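Local coordinates for major capsid protein (Paramecium bursaria Chlorella virus 1, PDB 5TIP) that self-assembles as trimers into the icosahedral capsid shell of a large chlorella virus, at residues Q93-E98 against L150-N155; D105-D110 against E228-T233. All blocks are in the same frame, centred on the assembly; numbering follows the deposited sequence.

Interaction 1: Q93-E98 against L150-N155; sequences QDVELE and LIFFFN
OD1 of N155 accepts a hydrogen bond from N of F152, 2.9 Å long, and this bond fixes the turn that carries F152 to V95 and L97. The nitrogen lies in the carbonyl plane of the N155 amide and uses a lone pair of OD1. In return, N of N155 bonds to O of F152. The other side of the amide is held too, since ND2 of N155 reaches O of T67.

The contact lies in the first jelly roll of a double jelly-roll capsid protein. Strand 92-99 supplies V95 and L97. Residues 150-155 follow strand 143-149 of the facing sheet, and they bring three phenylalanines, F152 to F154, and L150 against strand 92-99.

F152 meets both V95 and L97. CB of L97 sits over the centre of its ring in a CH-pi contact, 4.1 Å from the centroid. O of V95 lies at the ring edge, in the ring plane, 3.6 Å from CZ of F152. Both methyl groups of V95 touch the end of this ring. CG2, anti to the backbone N, meets CE2 of F152 at 3.8 Å. CG1 meets CZ of F152 at 3.9 Å. Each also touches one methyl of L150.

L97 extends past F152 because its CG is also anti to the backbone N (chi1 174°). CD2 of L97 then touches two more rings. It lies at the edge of F154, 3.6 Å from CE1, and it also contacts CE1 of F153. F154 is fitted between neighbours: CG of N155 is over one of its faces, near the rim, while its own edge turns to F153. No hydrogen bond joins the two segments; the contact is buried and mostly apolar. On the F153 ring, CD1 of F154 stands 3.8 Å above the plane, over the centre.

Interaction 2: D105-D110 against E228-T233; sequences DKHYND and EQLQFT
The rings of Y108 and F232 meet obliquely, with their planes at 58°. CD2 of F232 lies over one face of the Y108 ring, offset toward the rim, and comes within 3.6 Å of CE1 of Y108. This contact joins the two jelly rolls of the capsid subunit. Strand 102-108 belongs to the first and strand 223-237 to the second. The two strand segments cross at 52° and share one direct hydrogen bond.

L230 points toward strand 102-108. Its CG is anti to the backbone N (chi1 178°), and this carries CD2 along that strand. There CD2 meets O of K106 and CD2 of H107, and lies near the plane of the Y108 ring at its edge. CB of L230 touches CD2 of H107 at 3.9 Å, approaching the ring obliquely.

The carboxylate of D105 supplies the polar grip. N of L230 donates to OD1 of D105 over 3.1 Å in a nearly straight bond, on the syn side but tilted out of the carboxylate plane. N of K106 donates to the same OD1 from the opposite face of that plane. OD2 of D105 takes a hydrogen bond from NE2 of H107, 2.8 Å long. This His-carboxylate bond links the two side chains, though it is bent and meets OD2 from well above the carboxylate plane. It would probably favour a negative D105. A water donates to O of E228, and its approach to OD2 of D105 is unusually short.

Water also lies between the two aromatic residues. One water makes a long contact of 3.3 Å with OH of Y108 and donates to O of F232 at 2.6 Å.

The centres of the two interactions are 8 Å apart, and their segments alternate along the chain: 93-98, 105-110, 150-155, 228-233. Strands 92-99 and 102-108 are consecutive neighbours in one antiparallel sheet. N of L97 lies 2.8 Å from O of D105, a probable hydrogen bond between the two contacts. Interaction 1 lies inside the first jelly roll, between its two sheets. Interaction 2 ties strand 102-108, the outermost of that sheet within the chain, to the second jelly roll. H107 bridges the two, since it also touches I151 and F152. The core of one jelly roll is thus continuous with the join to the other. No other subunit of the trimer touches these segments.

Interaction 1: Q93-E98 against L150-N155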
ATOM      1  N   GLN A  93     -20.188  19.329   7.427  1.00 29.14           N
ATOM      2  CA  GLN A  93     -19.363  20.461   7.844  1.00 28.85           C
ATOM      3  C   GLN A  93     -18.686  20.192   9.182  1.00 29.97           C
ATOM      4  O   GLN A  93     -17.490  20.459   9.349  1.00 35.10           O
ATOM      5  CB  GLN A  93     -20.204  21.733   7.912  1.00 28.60           C
ATOM      6  CG  GLN A  93     -19.435  22.944   8.407  1.00 31.35           C
ATOM      7  CD  GLN A  93     -20.222  24.229   8.273  1.00 36.22           C
ATOM      8  OE1 GLN A  93     -20.460  24.709   7.166  1.00 39.22           O
ATOM      9  NE2 GLN A  93     -20.633  24.793   9.404  1.00 37.79           N
ATOM     10  N   ASP A  94     -19.436  19.674  10.152  1.00 28.97           N
ATOM     11  CA  ASP A  94     -18.838  19.261  11.412  1.00 31.09           C
ATOM     12  C   ASP A  94     -19.717  18.198  12.050  1.00 30.49           C
ATOM     13  O   ASP A  94     -20.929  18.156  11.821  1.00 33.09           O
ATOM     14  CB  ASP A  94     -18.630  20.445  12.371  1.00 33.86           C
ATOM     15  CG  ASP A  94     -19.911  21.207  12.663  1.00 39.54           C
ATOM     16  OD1 ASP A  94     -20.770  20.680  13.400  1.00 42.25           O
ATOM     17  OD2 ASP A  94     -20.048  22.346  12.167  1.00 41.19           O
ATOM     18  N   VAL A  95     -19.090  17.338  12.848  1.00 27.26           N
ATOM     19  CA  VAL A  95     -19.781  16.267  13.555  1.00 24.37           C
ATOM     20  C   VAL A  95     -19.221  16.192  14.968  1.00 23.04           C
ATOM     21  O   VAL A  95     -18.001  16.203  15.163  1.00 22.88           O
ATOM     22  CB  VAL A  95     -19.646  14.913  12.825  1.00 24.95           C
ATOM     23  CG1 VAL A  95     -18.195  14.636  12.460  1.00 26.50           C
ATOM     24  CG2 VAL A  95     -20.224  13.786  13.668  1.00 25.18           C
ATOM     25  N   GLU A  96     -20.113  16.148  15.955  1.00 25.63           N
ATOM     26  CA  GLU A  96     -19.752  16.181  17.366  1.00 24.68           C
ATOM     27  C   GLU A  96     -20.209  14.898  18.044  1.00 25.91           C
ATOM     28  O   GLU A  96     -21.359  14.480  17.878  1.00 30.46           O
ATOM     29  CB  GLU A  96     -20.383  17.394  18.054  1.00 28.30           C
ATOM     30  CG  GLU A  96     -20.062  17.521  19.530  1.00 30.28           C
ATOM     31  CD  GLU A  96     -20.801  18.674  20.177  1.00 32.97           C
ATOM     32  OE1 GLU A  96     -21.618  19.317  19.485  1.00 35.37           O
ATOM     33  OE2 GLU A  96     -20.572  18.935  21.375  1.00 36.37           O
ATOM     34  N   LEU A  97     -19.309  14.276  18.801  1.00 23.39           N
ATOM     35  CA  LEU A  97     -19.614  13.076  19.568  1.00 24.34           C
ATOM     36  C   LEU A  97     -19.873  13.458  21.021  1.00 24.54           C
ATOM     37  O   LEU A  97     -19.069  14.167  21.633  1.00 29.30           O
ATOM     38  CB  LEU A  97     -18.471  12.065  19.481  1.00 22.84           C
ATOM     39  CG  LEU A  97     -18.631  10.828  20.366  1.00 25.00           C
ATOM     40  CD1 LEU A  97     -19.788   9.970  19.877  1.00 23.94           C
ATOM     41  CD2 LEU A  97     -17.342  10.026  20.417  1.00 23.27           C
ATOM     42  N   GLU A  98     -20.993  12.986  21.568  1.00 24.84           N
ATOM     43  CA  GLU A  98     -21.428  13.348  22.911  1.00 28.00           C
ATOM     44  C   GLU A  98     -21.839  12.104  23.684  1.00 27.80           C
ATOM     45  O   GLU A  98     -22.608  11.283  23.175  1.00 29.29           O
ATOM     46  CB  GLU A  98     -22.597  14.337  22.849  1.00 34.32           C
ATOM     47  CG  GLU A  98     -23.143  14.751  24.201  1.00 41.01           C
ATOM     48  CD  GLU A  98     -24.386  15.612  24.084  1.00 45.91           C
ATOM     49  OE1 GLU A  98     -24.259  16.800  23.720  1.00 48.58           O
ATOM     50  OE2 GLU A  98     -25.493  15.095  24.349  1.00 47.01           O
ATOM     51  N   LEU A 150     -17.108   8.102   9.580  1.00 23.31           N
ATOM     52  CA  LEU A 150     -16.598   8.892  10.688  1.00 24.92           C
ATOM     53  C   LEU A 150     -15.302   8.283  11.205  1.00 25.58           C
ATOM     54  O   LEU A 150     -15.062   7.079  11.080  1.00 23.88           O
ATOM     55  CB  LEU A 150     -17.628   8.978  11.815  1.00 28.18           C
ATOM     56  CG  LEU A 150     -18.964   9.642  11.472  1.00 27.96           C
ATOM     57  CD1 LEU A 150     -19.813   9.821  12.723  1.00 28.35           C
ATOM     58  CD2 LEU A 150     -18.751  10.974  10.766  1.00 24.51           C
ATOM     59  N   ILE A 151     -14.456   9.131  11.786  1.00 26.49           N
ATOM     60  CA  ILE A 151     -13.126   8.697  12.199  1.00 25.27           C
ATOM     61  C   ILE A 151     -12.879   9.054  13.659  1.00 27.35           C
ATOM     62  O   ILE A 151     -11.789   9.512  14.021  1.00 27.76           O
ATOM     63  CB  ILE A 151     -12.038   9.298  11.290  1.00 22.08           C
ATOM     64  CG1 ILE A 151     -12.253  10.804  11.111  1.00 20.17           C
ATOM     65  CG2 ILE A 151     -12.026   8.593   9.942  1.00 24.58           C
ATOM     66  CD1 ILE A 151     -11.291  11.453  10.139  1.00 19.36           C
ATOM     67  N   PHE A 152     -13.880   8.842  14.510  1.00 28.62           N
ATOM     68  CA  PHE A 152     -13.680   8.988  15.942  1.00 26.78           C
ATOM     69  C   PHE A 152     -12.898   7.786  16.472  1.00 25.41           C
ATOM     70  O   PHE A 152     -12.549   6.863  15.730  1.00 26.18           O
ATOM     71  CB  PHE A 152     -15.020   9.162  16.652  1.00 24.96           C
ATOM     72  CG  PHE A 152     -15.717  10.453  16.320  1.00 24.40           C
ATOM     73  CD1 PHE A 152     -15.154  11.670  16.667  1.00 21.05           C
ATOM     74  CD2 PHE A 152     -16.932  10.448  15.655  1.00 25.01           C
ATOM     75  CE1 PHE A 152     -15.792  12.857  16.359  1.00 19.60           C
ATOM     76  CE2 PHE A 152     -17.574  11.633  15.345  1.00 23.64           C
ATOM     77  CZ  PHE A 152     -17.003  12.838  15.697  1.00 21.46           C
ATOM     78  N   PHE A 153     -12.618   7.790  17.779  1.00 26.26           N
ATOM     79  CA  PHE A 153     -11.715   6.786  18.338  1.00 26.96           C
ATOM     80  C   PHE A 153     -12.284   5.379  18.200  1.00 29.00           C
ATOM     81  O   PHE A 153     -11.543   4.428  17.921  1.00 30.65           O
ATOM     82  CB  PHE A 153     -11.402   7.104  19.804  1.00 25.85           C
ATOM     83  CG  PHE A 153     -12.600   7.068  20.710  1.00 27.18           C
ATOM     84  CD1 PHE A 153     -13.373   8.200  20.904  1.00 26.97           C
ATOM     85  CD2 PHE A 153     -12.942   5.905  21.384  1.00 24.88           C
ATOM     86  CE1 PHE A 153     -14.471   8.169  21.741  1.00 29.38           C
ATOM     87  CE2 PHE A 153     -14.040   5.869  22.221  1.00 24.17           C
ATOM     88  CZ  PHE A 153     -14.805   7.002  22.401  1.00 26.29           C
ATOM     89  N   PHE A 154     -13.594   5.220  18.380  1.00 26.02           N
ATOM     90  CA  PHE A 154     -14.201   3.900  18.273  1.00 26.08           C
ATOM     91  C   PHE A 154     -14.546   3.525  16.838  1.00 28.81           C
ATOM     92  O   PHE A 154     -15.045   2.418  16.608  1.00 29.46           O
ATOM     93  CB  PHE A 154     -15.453   3.810  19.151  1.00 25.88           C
ATOM     94  CG  PHE A 154     -16.567   4.725  18.732  1.00 26.97           C
ATOM     95  CD1 PHE A 154     -16.576   6.054  19.121  1.00 27.31           C
ATOM     96  CD2 PHE A 154     -17.620   4.250  17.969  1.00 25.97           C
ATOM     97  CE1 PHE A 154     -17.605   6.893  18.740  1.00 28.19           C
ATOM     98  CE2 PHE A 154     -18.652   5.084  17.587  1.00 26.92           C
ATOM     99  CZ  PHE A 154     -18.645   6.406  17.973  1.00 28.57           C
ATOM    100  N   ASN A 155     -14.297   4.411  15.875  1.00 29.37           N
ATOM    101  CA  ASN A 155     -14.529   4.099  14.472  1.00 28.35           C
ATOM    102  C   ASN A 155     -13.298   3.549  13.769  1.00 33.51           C
ATOM    103  O   ASN A 155     -13.430   2.970  12.684  1.00 39.11           O
ATOM    104  CB  ASN A 155     -14.995   5.345  13.715  1.00 26.40           C
ATOM    105  CG  ASN A 155     -16.239   5.960  14.310  1.00 29.99           C
ATOM    106  OD1 ASN A 155     -16.306   7.172  14.508  1.00 30.04           O
ATOM    107  ND2 ASN A 155     -17.236   5.132  14.594  1.00 34.52           N
TER

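Interaction 2: D105-D110 against E228-T233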
ATOM      1  N   ASP A 105     -15.564  14.329  21.416  1.00 24.07           N
ATOM      2  CA  ASP A 105     -14.722  14.765  20.313  1.00 25.56           C
ATOM      3  C   ASP A 105     -15.599  15.510  19.320  1.00 25.84           C
ATOM      4  O   ASP A 105     -16.822  15.344  19.301  1.00 26.87           O
ATOM      5  CB  ASP A 105     -14.022  13.577  19.644  1.00 29.46           C
ATOM      6  CG  ASP A 105     -12.781  13.986  18.879  1.00 35.08           C
ATOM      7  OD1 ASP A 105     -12.431  15.184  18.908  1.00 37.67           O
ATOM      8  OD2 ASP A 105     -12.155  13.106  18.249  1.00 36.62           O
ATOM      9  N   LYS A 106     -14.964  16.339  18.494  1.00 24.66           N
ATOM     10  CA  LYS A 106     -15.687  17.065  17.458  1.00 24.35           C
ATOM     11  C   LYS A 106     -14.767  17.263  16.266  1.00 22.85           C
ATOM     12  O   LYS A 106     -13.640  17.742  16.421  1.00 25.65           O
ATOM     13  CB  LYS A 106     -16.199  18.415  17.972  1.00 26.25           C
ATOM     14  CG  LYS A 106     -16.943  19.223  16.921  1.00 28.56           C
ATOM     15  CD  LYS A 106     -17.584  20.467  17.516  1.00 30.38           C
ATOM     16  CE  LYS A 106     -18.379  21.231  16.468  1.00 30.75           C
ATOM     17  NZ  LYS A 106     -19.092  22.403  17.049  1.00 32.00           N
ATOM     18  N   HIS A 107     -15.254  16.899  15.083  1.00 25.99           N
ATOM     19  CA  HIS A 107     -14.482  16.971  13.855  1.00 24.44           C
ATOM     20  C   HIS A 107     -15.116  17.962  12.885  1.00 23.37           C
ATOM     21  O   HIS A 107     -16.273  18.359  13.036  1.00 23.96           O
ATOM     22  CB  HIS A 107     -14.375  15.588  13.207  1.00 21.02           C
ATOM     23  CG  HIS A 107     -13.597  14.603  14.023  1.00 21.20           C
ATOM     24  ND1 HIS A 107     -13.448  13.285  13.654  1.00 21.40           N
ATOM     25  CD2 HIS A 107     -12.925  14.745  15.191  1.00 22.05           C
ATOM     26  CE1 HIS A 107     -12.718  12.656  14.558  1.00 21.06           C
ATOM     27  NE2 HIS A 107     -12.389  13.520  15.501  1.00 21.41           N
ATOM     28  N   TYR A 108     -14.335  18.362  11.885  1.00 22.92           N
ATOM     29  CA  TYR A 108     -14.765  19.335  10.891  1.00 24.15           C
ATOM     30  C   TYR A 108     -14.413  18.811   9.505  1.00 25.08           C
ATOM     31  O   TYR A 108     -13.544  17.950   9.352  1.00 30.84           O
ATOM     32  CB  TYR A 108     -14.107  20.702  11.131  1.00 24.25           C
ATOM     33  CG  TYR A 108     -14.236  21.191  12.558  1.00 24.88           C
ATOM     34  CD1 TYR A 108     -13.310  20.818  13.524  1.00 26.14           C
ATOM     35  CD2 TYR A 108     -15.286  22.014  12.942  1.00 24.57           C
ATOM     36  CE1 TYR A 108     -13.423  21.253  14.830  1.00 27.73           C
ATOM     37  CE2 TYR A 108     -15.406  22.455  14.248  1.00 27.60           C
ATOM     38  CZ  TYR A 108     -14.471  22.072  15.187  1.00 29.36           C
ATOM     39  OH  TYR A 108     -14.581  22.505  16.489  1.00 33.12           O
ATOM     40  N   ASN A 109     -15.099  19.339   8.485  1.00 24.22           N
ATOM     41  CA  ASN A 109     -14.863  18.853   7.128  1.00 23.97           C
ATOM     42  C   ASN A 109     -13.438  19.135   6.668  1.00 26.42           C
ATOM     43  O   ASN A 109     -12.861  18.338   5.921  1.00 31.24           O
ATOM     44  CB  ASN A 109     -15.873  19.457   6.148  1.00 20.07           C
ATOM     45  CG  ASN A 109     -15.877  20.968   6.160  1.00 28.45           C
ATOM     46  OD1 ASN A 109     -15.116  21.600   6.890  1.00 34.78           O
ATOM     47  ND2 ASN A 109     -16.735  21.560   5.338  1.00 27.46           N
ATOM     48  N   ASP A 110     -12.849  20.253   7.102  1.00 24.70           N
ATOM     49  CA  ASP A 110     -11.465  20.525   6.730  1.00 22.23           C
ATOM     50  C   ASP A 110     -10.509  19.562   7.421  1.00 26.00           C
ATOM     51  O   ASP A 110      -9.420  19.292   6.902  1.00 26.40           O
ATOM     52  CB  ASP A 110     -11.096  21.973   7.049  1.00 24.32           C
ATOM     53  CG  ASP A 110      -9.712  22.347   6.544  1.00 28.52           C
ATOM     54  OD1 ASP A 110      -9.528  22.436   5.312  1.00 30.58           O
ATOM     55  OD2 ASP A 110      -8.805  22.553   7.378  1.00 29.85           O
ATOM     56  N   GLU A 228      -8.283   8.973  21.475  1.00 27.88           N
ATOM     57  CA  GLU A 228      -7.663  10.110  20.819  1.00 25.10           C
ATOM     58  C   GLU A 228      -8.713  11.185  20.578  1.00 25.22           C
ATOM     59  O   GLU A 228      -9.893  10.889  20.373  1.00 26.90           O
ATOM     60  CB  GLU A 228      -7.009   9.698  19.498  1.00 25.63           C
ATOM     61  CG  GLU A 228      -5.851   8.734  19.684  1.00 31.07           C
ATOM     62  CD  GLU A 228      -5.176   8.359  18.381  1.00 36.04           C
ATOM     63  OE1 GLU A 228      -5.460   9.009  17.354  1.00 38.20           O
ATOM     64  OE2 GLU A 228      -4.370   7.405  18.384  1.00 35.46           O
ATOM     65  N   GLN A 229      -8.270  12.437  20.608  1.00 26.24           N
ATOM     66  CA  GLN A 229      -9.140  13.581  20.398  1.00 22.04           C
ATOM     67  C   GLN A 229      -8.511  14.513  19.376  1.00 18.70           C
ATOM     68  O   GLN A 229      -7.297  14.508  19.162  1.00 24.60           O
ATOM     69  CB  GLN A 229      -9.385  14.353  21.699  1.00 22.82           C
ATOM     70  CG  GLN A 229     -10.111  13.580  22.773  1.00 23.13           C
ATOM     71  CD  GLN A 229     -10.226  14.375  24.054  1.00 26.40           C
ATOM     72  OE1 GLN A 229      -9.220  14.740  24.662  1.00 28.47           O
ATOM     73  NE2 GLN A 229     -11.453  14.666  24.462  1.00 28.49           N
ATOM     74  N   LEU A 230      -9.355  15.320  18.746  1.00 20.09           N
ATOM     75  CA  LEU A 230      -8.902  16.368  17.849  1.00 21.29           C
ATOM     76  C   LEU A 230      -9.041  17.715  18.543  1.00 22.49           C
ATOM     77  O   LEU A 230     -10.047  17.980  19.209  1.00 23.09           O
ATOM     78  CB  LEU A 230      -9.698  16.367  16.542  1.00 20.76           C
ATOM     79  CG  LEU A 230      -9.308  17.475  15.561  1.00 19.02           C
ATOM     80  CD1 LEU A 230      -7.943  17.201  14.944  1.00 18.70           C
ATOM     81  CD2 LEU A 230     -10.367  17.656  14.486  1.00 19.07           C
ATOM     82  N   GLN A 231      -8.028  18.558  18.393  1.00 22.11           N
ATOM     83  CA  GLN A 231      -8.059  19.915  18.916  1.00 23.90           C
ATOM     84  C   GLN A 231      -7.996  20.885  17.750  1.00 25.25           C
ATOM     85  O   GLN A 231      -7.157  20.736  16.856  1.00 25.58           O
ATOM     86  CB  GLN A 231      -6.909  20.174  19.892  1.00 27.17           C
ATOM     87  CG  GLN A 231      -6.925  19.274  21.114  1.00 31.74           C
ATOM     88  CD  GLN A 231      -5.811  19.594  22.090  1.00 31.93           C
ATOM     89  OE1 GLN A 231      -5.815  20.644  22.731  1.00 34.55           O
ATOM     90  NE2 GLN A 231      -4.847  18.689  22.205  1.00 31.21           N
ATOM     91  N   PHE A 232      -8.892  21.866  17.762  1.00 26.18           N
ATOM     92  CA  PHE A 232      -8.937  22.888  16.722  1.00 27.12           C
ATOM     93  C   PHE A 232      -9.674  24.086  17.293  1.00 32.54           C
ATOM     94  O   PHE A 232     -10.857  23.979  17.633  1.00 37.39           O
ATOM     95  CB  PHE A 232      -9.630  22.359  15.465  1.00 26.51           C
ATOM     96  CG  PHE A 232      -9.807  23.390  14.389  1.00 26.73           C
ATOM     97  CD1 PHE A 232      -8.724  23.836  13.651  1.00 26.32           C
ATOM     98  CD2 PHE A 232     -11.060  23.908  14.111  1.00 25.53           C
ATOM     99  CE1 PHE A 232      -8.888  24.782  12.659  1.00 24.91           C
ATOM    100  CE2 PHE A 232     -11.230  24.854  13.122  1.00 26.82           C
ATOM    101  CZ  PHE A 232     -10.142  25.292  12.394  1.00 25.70           C
ATOM    102  N   THR A 233      -8.979  25.214  17.410  1.00 32.53           N
ATOM    103  CA  THR A 233      -9.528  26.409  18.033  1.00 34.39           C
ATOM    104  C   THR A 233     -10.029  27.430  17.018  1.00 38.39           C
ATOM    105  O   THR A 233     -10.352  28.559  17.400  1.00 41.47           O
ATOM    106  CB  THR A 233      -8.483  27.055  18.945  1.00 36.59           C
ATOM    107  OG1 THR A 233      -7.366  27.489  18.159  1.00 38.69           O
ATOM    108  CG2 THR A 233      -8.002  26.055  19.985  1.00 35.90           C
TER
HETATM  109  O   HOH W   1     -12.174  10.620  18.750  1.00 26.87           O
HETATM  110  O   HOH W   2     -12.383  19.338  18.384  1.00 52.54           O
HETATM  111  O   HOH W   3     -12.570  21.684  18.402  1.00 32.24           O
HETATM  112  O   HOH W   4     -13.116  25.291  17.433  1.00 62.06           O